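Local coordinates for putative glucoamylase (PDB 4GL3), which is a putative glucoamylase of the PF10091 family that probably hydrolyses glycosidic bonds of a carbohydrate, at residues A[283-288]-A[315-320]; A[230-235]-A[243-248]; A[157-162]-A[403-408]. One frame throughout, in Å; residues are numbered along the deposited sequence.

Contact 1: A[283-288]-A[315-320]; sequences RAYCID and HSPGND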
loop_
_atom_site.group_PDB
_atom_site.type_symbol
_atom_site.label_atom_id
_atom_site.label_comp_id
_atom_site.label_asym_id
_atom_site.label_seq_id
_atom_site.Cartn_x
_atom_site.Cartn_y
_atom_site.Cartn_z
ATOM N N ARG A 283 -6.163 17.815 -1.144
ATOM C CA ARG A 283 -5.423 19.030 -1.429
ATOM C C ARG A 283 -6.243 20.293 -1.211
ATOM O O ARG A 283 -5.746 21.252 -0.622
ATOM C CB ARG A 283 -4.863 19.006 -2.856
ATOM C CG ARG A 283 -4.154 20.281 -3.252
ATOM C CD ARG A 283 -3.642 20.204 -4.686
ATOM N NE ARG A 283 -3.012 21.440 -5.149
ATOM C CZ ARG A 283 -3.671 22.438 -5.734
ATOM N NH1 ARG A 283 -4.978 22.361 -5.914
ATOM N NH2 ARG A 283 -3.031 23.511 -6.150
ATOM N N ALA A 284 -7.482 20.327 -1.713
ATOM C CA ALA A 284 -8.332 21.519 -1.556
ATOM C C ALA A 284 -8.584 21.800 -0.074
ATOM O O ALA A 284 -8.595 22.968 0.342
ATOM C CB ALA A 284 -9.669 21.410 -2.327
ATOM N N TYR A 285 -8.776 20.741 0.723
ATOM C CA TYR A 285 -8.944 20.923 2.160
ATOM C C TYR A 285 -7.717 21.664 2.729
ATOM O O TYR A 285 -7.857 22.627 3.506
ATOM C CB TYR A 285 -9.193 19.612 2.919
ATOM C CG TYR A 285 -9.167 19.818 4.417
ATOM C CD1 TYR A 285 -10.296 20.209 5.099
ATOM C CD2 TYR A 285 -7.990 19.715 5.119
ATOM C CE1 TYR A 285 -10.279 20.423 6.468
ATOM C CE2 TYR A 285 -7.943 19.957 6.472
ATOM C CZ TYR A 285 -9.091 20.300 7.146
ATOM O OH TYR A 285 -9.034 20.557 8.489
ATOM N N CYS A 286 -6.533 21.241 2.313
ATOM C CA CYS A 286 -5.316 21.819 2.856
ATOM C C CYS A 286 -5.159 23.258 2.457
ATOM O O CYS A 286 -4.708 24.100 3.269
ATOM C CB CYS A 286 -4.111 20.962 2.457
ATOM S SG CYS A 286 -4.105 19.310 3.259
ATOM N N ILE A 287 -5.558 23.571 1.226
ATOM C CA ILE A 287 -5.501 24.949 0.755
ATOM C C ILE A 287 -6.531 25.788 1.500
ATOM O O ILE A 287 -6.232 26.895 1.908
ATOM C CB ILE A 287 -5.696 25.063 -0.781
ATOM C CG1 ILE A 287 -4.526 24.372 -1.503
ATOM C CG2 ILE A 287 -5.847 26.523 -1.214
ATOM C CD1 ILE A 287 -4.748 24.194 -2.991
ATOM N N ASP A 288 -7.741 25.261 1.689
ATOM C CA ASP A 288 -8.743 25.955 2.510
ATOM C C ASP A 288 -8.206 26.226 3.931
ATOM O O ASP A 288 -8.391 27.306 4.455
ATOM C CB ASP A 288 -10.040 25.139 2.606
ATOM C CG ASP A 288 -11.172 25.930 3.240
ATOM O OD1 ASP A 288 -11.368 27.089 2.854
ATOM O OD2 ASP A 288 -11.853 25.400 4.127
ATOM N N HIS A 315 -4.811 10.717 10.118
ATOM C CA HIS A 315 -5.103 12.132 9.781
ATOM C C HIS A 315 -5.904 12.186 8.477
ATOM O O HIS A 315 -5.691 11.371 7.563
ATOM C CB HIS A 315 -3.846 12.987 9.628
ATOM C CG HIS A 315 -2.854 12.820 10.728
ATOM N ND1 HIS A 315 -1.693 12.094 10.574
ATOM C CD2 HIS A 315 -2.861 13.262 12.011
ATOM C CE1 HIS A 315 -1.032 12.095 11.720
ATOM N NE2 HIS A 315 -1.717 12.798 12.608
ATOM N N SER A 316 -6.806 13.160 8.394
ATOM C CA SER A 316 -7.598 13.364 7.190
ATOM C C SER A 316 -8.326 14.698 7.339
ATOM O O SER A 316 -8.247 15.373 8.404
ATOM C CB SER A 316 -8.627 12.207 7.025
ATOM O OG SER A 316 -9.740 12.427 7.882
ATOM N N PRO A 317 -9.077 15.099 6.305
ATOM C CA PRO A 317 -9.841 16.343 6.510
ATOM C C PRO A 317 -10.893 16.295 7.638
ATOM O O PRO A 317 -11.353 17.345 8.053
ATOM C CB PRO A 317 -10.529 16.549 5.159
ATOM C CG PRO A 317 -9.611 15.878 4.175
ATOM C CD PRO A 317 -9.054 14.690 4.887
ATOM N N GLY A 318 -11.285 15.112 8.090
ATOM C CA GLY A 318 -12.136 14.974 9.292
ATOM C C GLY A 318 -11.385 14.651 10.585
ATOM O O GLY A 318 -12.010 14.408 11.608
ATOM N N ASN A 319 -10.048 14.651 10.533
ATOM C CA ASN A 319 -9.179 14.403 11.684
ATOM C C ASN A 319 -7.833 15.080 11.407
ATOM O O ASN A 319 -6.797 14.417 11.146
ATOM C CB ASN A 319 -8.984 12.910 11.898
ATOM C CG ASN A 319 -8.062 12.593 13.069
ATOM O OD1 ASN A 319 -8.002 13.332 14.031
ATOM N ND2 ASN A 319 -7.337 11.486 12.973
ATOM N N ASP A 320 -7.879 16.400 11.425
ATOM C CA ASP A 320 -6.766 17.241 11.050
ATOM C C ASP A 320 -6.148 17.761 12.335
ATOM O O ASP A 320 -6.779 18.524 13.036
ATOM C CB ASP A 320 -7.272 18.389 10.198
ATOM C CG ASP A 320 -6.167 19.353 9.772
ATOM O OD1 ASP A 320 -4.965 19.007 9.802
ATOM O OD2 ASP A 320 -6.524 20.482 9.397
#

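Contact 2: A[230-235]-A[243-248]; sequences REYYGI and HGKGGP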
loop_
_atom_site.group_PDB
_atom_site.type_symbol
_atom_site.label_atom_id
_atom_site.label_comp_id
_atom_site.label_asym_id
_atom_site.label_seq_id
_atom_site.Cartn_x
_atom_site.Cartn_y
_atom_site.Cartn_z
ATOM N N ARG A 230 -21.168 12.849 -3.061
ATOM C CA ARG A 230 -21.389 14.266 -2.678
ATOM C C ARG A 230 -20.274 15.141 -3.278
ATOM O O ARG A 230 -19.263 14.646 -3.780
ATOM C CB ARG A 230 -21.433 14.429 -1.155
ATOM C CG ARG A 230 -22.468 13.546 -0.424
ATOM C CD ARG A 230 -22.271 13.612 1.102
ATOM N NE ARG A 230 -23.080 12.651 1.829
ATOM C CZ ARG A 230 -22.780 11.368 1.949
ATOM N NH1 ARG A 230 -21.690 10.905 1.350
ATOM N NH2 ARG A 230 -23.573 10.538 2.635
ATOM N N GLU A 231 -20.454 16.441 -3.192
ATOM C CA GLU A 231 -19.502 17.392 -3.739
ATOM C C GLU A 231 -18.701 18.054 -2.597
ATOM O O GLU A 231 -19.257 18.459 -1.584
ATOM C CB GLU A 231 -20.292 18.438 -4.520
ATOM C CG GLU A 231 -19.493 19.222 -5.521
ATOM C CD GLU A 231 -20.402 20.098 -6.363
ATOM O OE1 GLU A 231 -21.122 19.516 -7.197
ATOM O OE2 GLU A 231 -20.418 21.340 -6.171
ATOM N N TYR A 232 -17.389 18.140 -2.763
ATOM C CA TYR A 232 -16.524 18.809 -1.810
ATOM C C TYR A 232 -15.635 19.788 -2.595
ATOM O O TYR A 232 -14.939 19.372 -3.531
ATOM C CB TYR A 232 -15.674 17.780 -1.081
ATOM C CG TYR A 232 -16.438 16.649 -0.401
ATOM C CD1 TYR A 232 -16.827 15.502 -1.122
ATOM C CD2 TYR A 232 -16.764 16.703 0.949
ATOM C CE1 TYR A 232 -17.495 14.455 -0.525
ATOM C CE2 TYR A 232 -17.463 15.647 1.559
ATOM C CZ TYR A 232 -17.826 14.527 0.824
ATOM O OH TYR A 232 -18.526 13.455 1.405
ATOM N N TYR A 233 -15.695 21.073 -2.253
ATOM C CA TYR A 233 -14.944 22.111 -3.004
ATOM C C TYR A 233 -15.207 21.962 -4.516
ATOM O O TYR A 233 -14.294 22.032 -5.337
ATOM C CB TYR A 233 -13.434 22.028 -2.708
ATOM C CG TYR A 233 -13.100 21.935 -1.239
ATOM C CD1 TYR A 233 -13.098 23.074 -0.406
ATOM C CD2 TYR A 233 -12.847 20.722 -0.669
ATOM C CE1 TYR A 233 -12.816 22.965 0.956
ATOM C CE2 TYR A 233 -12.561 20.602 0.680
ATOM C CZ TYR A 233 -12.561 21.724 1.479
ATOM O OH TYR A 233 -12.290 21.540 2.795
ATOM N N GLY A 234 -16.461 21.717 -4.884
ATOM C CA GLY A 234 -16.830 21.626 -6.295
ATOM C C GLY A 234 -16.447 20.309 -6.960
ATOM O O GLY A 234 -16.659 20.155 -8.137
ATOM N N ILE A 235 -15.908 19.350 -6.218
ATOM C CA ILE A 235 -15.496 18.053 -6.805
ATOM C C ILE A 235 -16.373 16.886 -6.313
ATOM O O ILE A 235 -16.519 16.660 -5.111
ATOM C CB ILE A 235 -14.006 17.768 -6.499
ATOM C CG1 ILE A 235 -13.115 18.951 -6.987
ATOM C CG2 ILE A 235 -13.552 16.462 -7.139
ATOM C CD1 ILE A 235 -11.802 19.129 -6.237
ATOM N N HIS A 243 -17.694 12.564 6.353
ATOM C CA HIS A 243 -17.070 13.553 7.244
ATOM C C HIS A 243 -15.567 13.649 6.935
ATOM O O HIS A 243 -14.978 14.732 6.970
ATOM C CB HIS A 243 -17.335 13.147 8.725
ATOM C CG HIS A 243 -16.719 14.058 9.760
ATOM N ND1 HIS A 243 -15.624 13.691 10.526
ATOM C CD2 HIS A 243 -17.070 15.298 10.184
ATOM C CE1 HIS A 243 -15.319 14.673 11.359
ATOM N NE2 HIS A 243 -16.178 15.661 11.170
ATOM N N GLY A 244 -14.966 12.529 6.576
ATOM C CA GLY A 244 -13.541 12.518 6.245
ATOM C C GLY A 244 -13.195 12.939 4.833
ATOM O O GLY A 244 -12.013 12.911 4.459
ATOM N N LYS A 245 -14.197 13.358 4.050
ATOM C CA LYS A 245 -13.992 13.747 2.651
ATOM C C LYS A 245 -13.172 12.696 1.893
ATOM O O LYS A 245 -12.217 13.000 1.192
ATOM C CB LYS A 245 -13.333 15.112 2.568
ATOM C CG LYS A 245 -14.037 16.174 3.420
ATOM C CD LYS A 245 -13.574 17.586 3.110
ATOM C CE LYS A 245 -13.948 18.563 4.224
ATOM N NZ LYS A 245 -15.398 18.715 4.387
ATOM N N GLY A 246 -13.558 11.458 2.062
ATOM C CA GLY A 246 -12.862 10.307 1.438
ATOM C C GLY A 246 -11.964 9.525 2.391
ATOM O O GLY A 246 -11.699 8.337 2.184
ATOM N N GLY A 247 -11.513 10.192 3.453
ATOM C CA GLY A 247 -10.648 9.567 4.427
ATOM C C GLY A 247 -9.185 9.953 4.228
ATOM O O GLY A 247 -8.843 10.794 3.398
ATOM N N PRO A 248 -8.314 9.346 5.016
ATOM C CA PRO A 248 -6.861 9.450 4.803
ATOM C C PRO A 248 -6.479 9.080 3.354
ATOM O O PRO A 248 -7.043 8.116 2.751
ATOM C CB PRO A 248 -6.274 8.436 5.781
ATOM C CG PRO A 248 -7.406 7.995 6.680
ATOM C CD PRO A 248 -8.696 8.295 5.982
#

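Contact 3: A[157-162]-A[403-408]; sequences NLWRQA and HPDVQK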
loop_
_atom_site.group_PDB
_atom_site.type_symbol
_atom_site.label_atom_id
_atom_site.label_comp_id
_atom_site.label_asym_id
_atom_site.label_seq_id
_atom_site.Cartn_x
_atom_site.Cartn_y
_atom_site.Cartn_z
ATOM N N ASN A 157 2.699 -21.540 -5.509
ATOM C CA ASN A 157 2.237 -22.393 -4.422
ATOM C C ASN A 157 1.660 -21.600 -3.235
ATOM O O ASN A 157 0.588 -21.938 -2.705
ATOM C CB ASN A 157 3.378 -23.312 -3.977
ATOM C CG ASN A 157 2.970 -24.242 -2.881
ATOM O OD1 ASN A 157 3.342 -24.030 -1.724
ATOM N ND2 ASN A 157 2.166 -25.247 -3.216
ATOM N N LEU A 158 2.340 -20.533 -2.820
ATOM C CA LEU A 158 1.791 -19.609 -1.809
ATOM C C LEU A 158 0.452 -19.047 -2.239
ATOM O O LEU A 158 -0.535 -19.025 -1.462
ATOM C CB LEU A 158 2.759 -18.450 -1.518
ATOM C CG LEU A 158 4.008 -18.794 -0.727
ATOM C CD1 LEU A 158 4.876 -17.543 -0.609
ATOM C CD2 LEU A 158 3.633 -19.325 0.649
ATOM N N TRP A 159 0.384 -18.594 -3.486
ATOM C CA TRP A 159 -0.869 -18.047 -4.002
ATOM C C TRP A 159 -1.988 -19.107 -3.981
ATOM O O TRP A 159 -3.091 -18.808 -3.547
ATOM C CB TRP A 159 -0.641 -17.497 -5.411
ATOM C CG TRP A 159 -1.857 -17.143 -6.212
ATOM C CD1 TRP A 159 -2.158 -17.608 -7.473
ATOM C CD2 TRP A 159 -2.877 -16.191 -5.891
ATOM N NE1 TRP A 159 -3.318 -17.024 -7.931
ATOM C CE2 TRP A 159 -3.775 -16.155 -6.978
ATOM C CE3 TRP A 159 -3.150 -15.403 -4.776
ATOM C CZ2 TRP A 159 -4.922 -15.381 -6.967
ATOM C CZ3 TRP A 159 -4.281 -14.607 -4.777
ATOM C CH2 TRP A 159 -5.166 -14.610 -5.867
ATOM N N ARG A 160 -1.702 -20.335 -4.439
ATOM C CA ARG A 160 -2.716 -21.387 -4.426
ATOM C C ARG A 160 -3.130 -21.823 -2.983
ATOM O O ARG A 160 -4.258 -22.248 -2.782
ATOM C CB ARG A 160 -2.299 -22.598 -5.252
ATOM C CG ARG A 160 -2.202 -22.311 -6.763
ATOM C CD ARG A 160 -1.599 -23.500 -7.491
ATOM N NE ARG A 160 -2.547 -24.601 -7.418
ATOM C CZ ARG A 160 -3.630 -24.711 -8.177
ATOM N NH1 ARG A 160 -3.922 -23.800 -9.105
ATOM N NH2 ARG A 160 -4.428 -25.734 -7.983
ATOM N N GLN A 161 -2.269 -21.599 -2.003
ATOM C CA GLN A 161 -2.551 -21.996 -0.613
ATOM C C GLN A 161 -3.307 -20.926 0.206
ATOM O O GLN A 161 -3.717 -21.214 1.345
ATOM C CB GLN A 161 -1.260 -22.416 0.090
ATOM C CG GLN A 161 -0.637 -23.706 -0.384
ATOM C CD GLN A 161 0.566 -24.154 0.503
ATOM O OE1 GLN A 161 1.257 -23.337 1.128
ATOM N NE2 GLN A 161 0.792 -25.450 0.574
ATOM N N ALA A 162 -3.522 -19.725 -0.366
ATOM C CA ALA A 162 -4.151 -18.625 0.370
ATOM C C ALA A 162 -5.668 -18.854 0.358
ATOM O O ALA A 162 -6.284 -18.736 -0.693
ATOM C CB ALA A 162 -3.814 -17.266 -0.214
ATOM N N HIS A 403 -1.426 -10.650 -14.672
ATOM C CA HIS A 403 -1.592 -11.980 -14.093
ATOM C C HIS A 403 -2.964 -12.589 -14.481
ATOM O O HIS A 403 -3.992 -11.982 -14.241
ATOM C CB HIS A 403 -1.469 -11.926 -12.577
ATOM C CG HIS A 403 -1.260 -13.272 -11.954
ATOM N ND1 HIS A 403 -2.273 -14.205 -11.827
ATOM C CD2 HIS A 403 -0.150 -13.848 -11.431
ATOM C CE1 HIS A 403 -1.792 -15.294 -11.249
ATOM N NE2 HIS A 403 -0.508 -15.103 -10.998
ATOM N N PRO A 404 -2.974 -13.776 -15.080
ATOM C CA PRO A 404 -4.236 -14.305 -15.571
ATOM C C PRO A 404 -5.318 -14.574 -14.507
ATOM O O PRO A 404 -6.497 -14.559 -14.843
ATOM C CB PRO A 404 -3.834 -15.618 -16.251
ATOM C CG PRO A 404 -2.567 -16.017 -15.584
ATOM C CD PRO A 404 -1.860 -14.691 -15.379
ATOM N N ASP A 405 -4.943 -14.849 -13.270
ATOM C CA ASP A 405 -5.952 -15.022 -12.228
ATOM C C ASP A 405 -6.569 -13.639 -11.841
ATOM O O ASP A 405 -7.782 -13.545 -11.592
ATOM C CB ASP A 405 -5.386 -15.723 -10.995
ATOM C CG ASP A 405 -5.095 -17.200 -11.207
ATOM O OD1 ASP A 405 -5.739 -17.850 -12.033
ATOM O OD2 ASP A 405 -4.206 -17.706 -10.505
ATOM N N VAL A 406 -5.748 -12.584 -11.822
ATOM C CA VAL A 406 -6.214 -11.213 -11.519
ATOM C C VAL A 406 -7.238 -10.823 -12.607
ATOM O O VAL A 406 -8.350 -10.374 -12.308
ATOM C CB VAL A 406 -5.066 -10.196 -11.414
ATOM C CG1 VAL A 406 -5.590 -8.763 -11.363
ATOM C CG2 VAL A 406 -4.167 -10.481 -10.205
ATOM N N GLN A 407 -6.913 -11.062 -13.867
ATOM C CA GLN A 407 -7.862 -10.775 -14.927
ATOM C C GLN A 407 -9.163 -11.565 -14.781
ATOM O O GLN A 407 -10.219 -11.020 -15.022
ATOM C CB GLN A 407 -7.259 -10.993 -16.318
ATOM C CG GLN A 407 -6.066 -10.071 -16.562
ATOM C CD GLN A 407 -5.570 -10.047 -17.998
ATOM O OE1 GLN A 407 -6.179 -10.640 -18.886
ATOM N NE2 GLN A 407 -4.480 -9.308 -18.232
ATOM N N LYS A 408 -9.088 -12.827 -14.383
ATOM C CA LYS A 408 -10.307 -13.627 -14.174
ATOM C C LYS A 408 -11.132 -13.063 -13.047
ATOM O O LYS A 408 -12.332 -12.962 -13.176
ATOM C CB LYS A 408 -10.031 -15.125 -13.909
ATOM C CG LYS A 408 -9.606 -15.868 -15.153
ATOM C CD LYS A 408 -9.059 -17.266 -14.871
ATOM C CE LYS A 408 -8.395 -17.860 -16.122
ATOM N NZ LYS A 408 -8.087 -19.308 -15.931
#

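Contact 1: A[283-288]-A[315-320]
The hydroxyl of Tyr285 donates a hydrogen bond to the carboxylate of Asp320, Tyr285 OH standing 2.7 Å from Asp320 OD2. The acceptor is met on its anti side, 22° out of the carboxylate plane. From the ring's side OD2 sits at the edge and in plane, while the carboxylate itself is turned nearly perpendicular to the phenol. The second oxygen, Asp320 OD1, takes a hydrogen bond from Tyr296 and a weak one from the backbone N of Gly322. With both oxygens engaged, the acid group is restrained against rotation.

Pro317 makes the apolar half of the contact. Its CB lies over one face of the Tyr285 ring, 3.8 Å from the ring centroid and 22° off the normal, which is CH-pi geometry. Pro317 CB touches the inner end of the ring, 3.6 Å from Tyr285 CG, and at the rim Tyr285 CE1 passes equally near Pro317 O. The ring gets there because CG is anti to the backbone N (chi1 172°), which swings the phenol out from the helix, over the proline and on to the acid. A phenylalanine in place of Tyr285 would probably leave Asp320 OD2 without this donor and the carboxylate freer to turn.

The loop that offers both partners is itself well braced. Asn319 N bonds Ser316 O at 2.9 Å, Ser316 N bonds Asn319 O at 3.0 Å, and Ser316 OG accepts from Gly318 N at 3.1 Å. The result is a type I beta turn from Ser316 to Asn319, overlaid by an ST turn at Ser316, with the proline in its second position packed against a tyrosine of the last turn of helix 271-288.

Contact 2: A[230-235]-A[243-248]
Tyr232 and Tyr233 both pack against the aliphatic chain of Lys245, and these van der Waals contacts make up the interface; no hydrogen bond crosses it. Lys245 CG approaches Tyr232 CD2 to 3.7 Å, and Lys245 CA lies over the rim of one face of the same ring. Further along the chain, Lys245 CD is 4.0 Å from Tyr233 CE2, and Lys245 CE comes within 3.7 Å of Tyr233 OH, the two side chains crossing at about a right angle. A bend at chi4 of Lys245 (-64°) turns the ammonium end out of the otherwise extended chain.

Hydrogen bonds shape each segment separately. Tyr232 OH is held by Asn228 ND2 and Asn242 OD1, which fix the outer end of the ring. Tyr232 N to Ile235 O and Ile235 N to Tyr232 O, both 2.9 Å, close a type I' turn, and Gly247 N to Gly244 O closes another.

The first turn joins the antiparallel strands 227-232 and 235-239 in a beta hairpin. Tyr233 also rests on Ala284 and Tyr285 of helix 271-288, and Lys245 touches Ile281 of the same helix.

Contact 3: A[157-162]-A[403-408]
Trp159 points its indole N-H at Asp405 in a short, nearly straight hydrogen bond: Trp159 NE1 is 2.8 Å from Asp405 OD2, with an angle of 168° at the hydrogen. The acceptor lies almost exactly in the indole plane and is met on the anti side of the carboxylate. The Asp405 CB methylene lies beside the indole edge, 4.1 Å from Trp159 CZ2. With chi1 of Trp159 at 168°, CG is turned opposite the backbone N and the indole projects from helix 146-161 toward Asp405.

His403 adds an offset edge-to-face pair, its edge turned toward the face of the indole's five-membered ring, with centroids 5.5 Å apart and planes at 77°. The same imidazole caps helix 404-412: His403 occupies the N-cap position and its ND1 accepts from Asp405 N at 3.1 Å. One residue therefore packs on the tryptophan while also bracing the backbone of the aspartate that binds it. Joining the end of helix 146-161 to the start of helix 404-412, the contact is helix-to-helix packing in a largely helical chain, consistent with the alpha-helical toroids of the six-hairpin glycosidase clan.

The inner side is closely packed, with Leu135 of helix 124-140 against both Trp159 and His403, and Leu202 and Ser205 of helix 197-205 against the indole. Pro207 touches Trp159, Arg160 and Asp405. Exposed Arg160 and Lys408 mark the solvent side, where Arg160 NH1 stays 6.3 Å from Asp405 OD2, too far for a salt bridge, although its charge may still be felt by the carboxylate.

In the fold
From the N terminus, the first segment met is 157-162, at the end of helix 146-161; its partner, 403-408, comes only after 240 further residues, so contact 3 closes by far the longest loop. Contacts 2 and 1 both fall within that span, one after the other and without crossing. Contact 2 closes a short loop around strand 235-239, and contact 1 then ties the end of helix 271-288 to the loop before helix 326-331. These two adjoin, their centres about 9 Å apart, with Tyr233 meeting Tyr285 and Gly244 meeting Pro317. Contact 3 lies across the chain's centre from contact 1, about 38 Å away between centres.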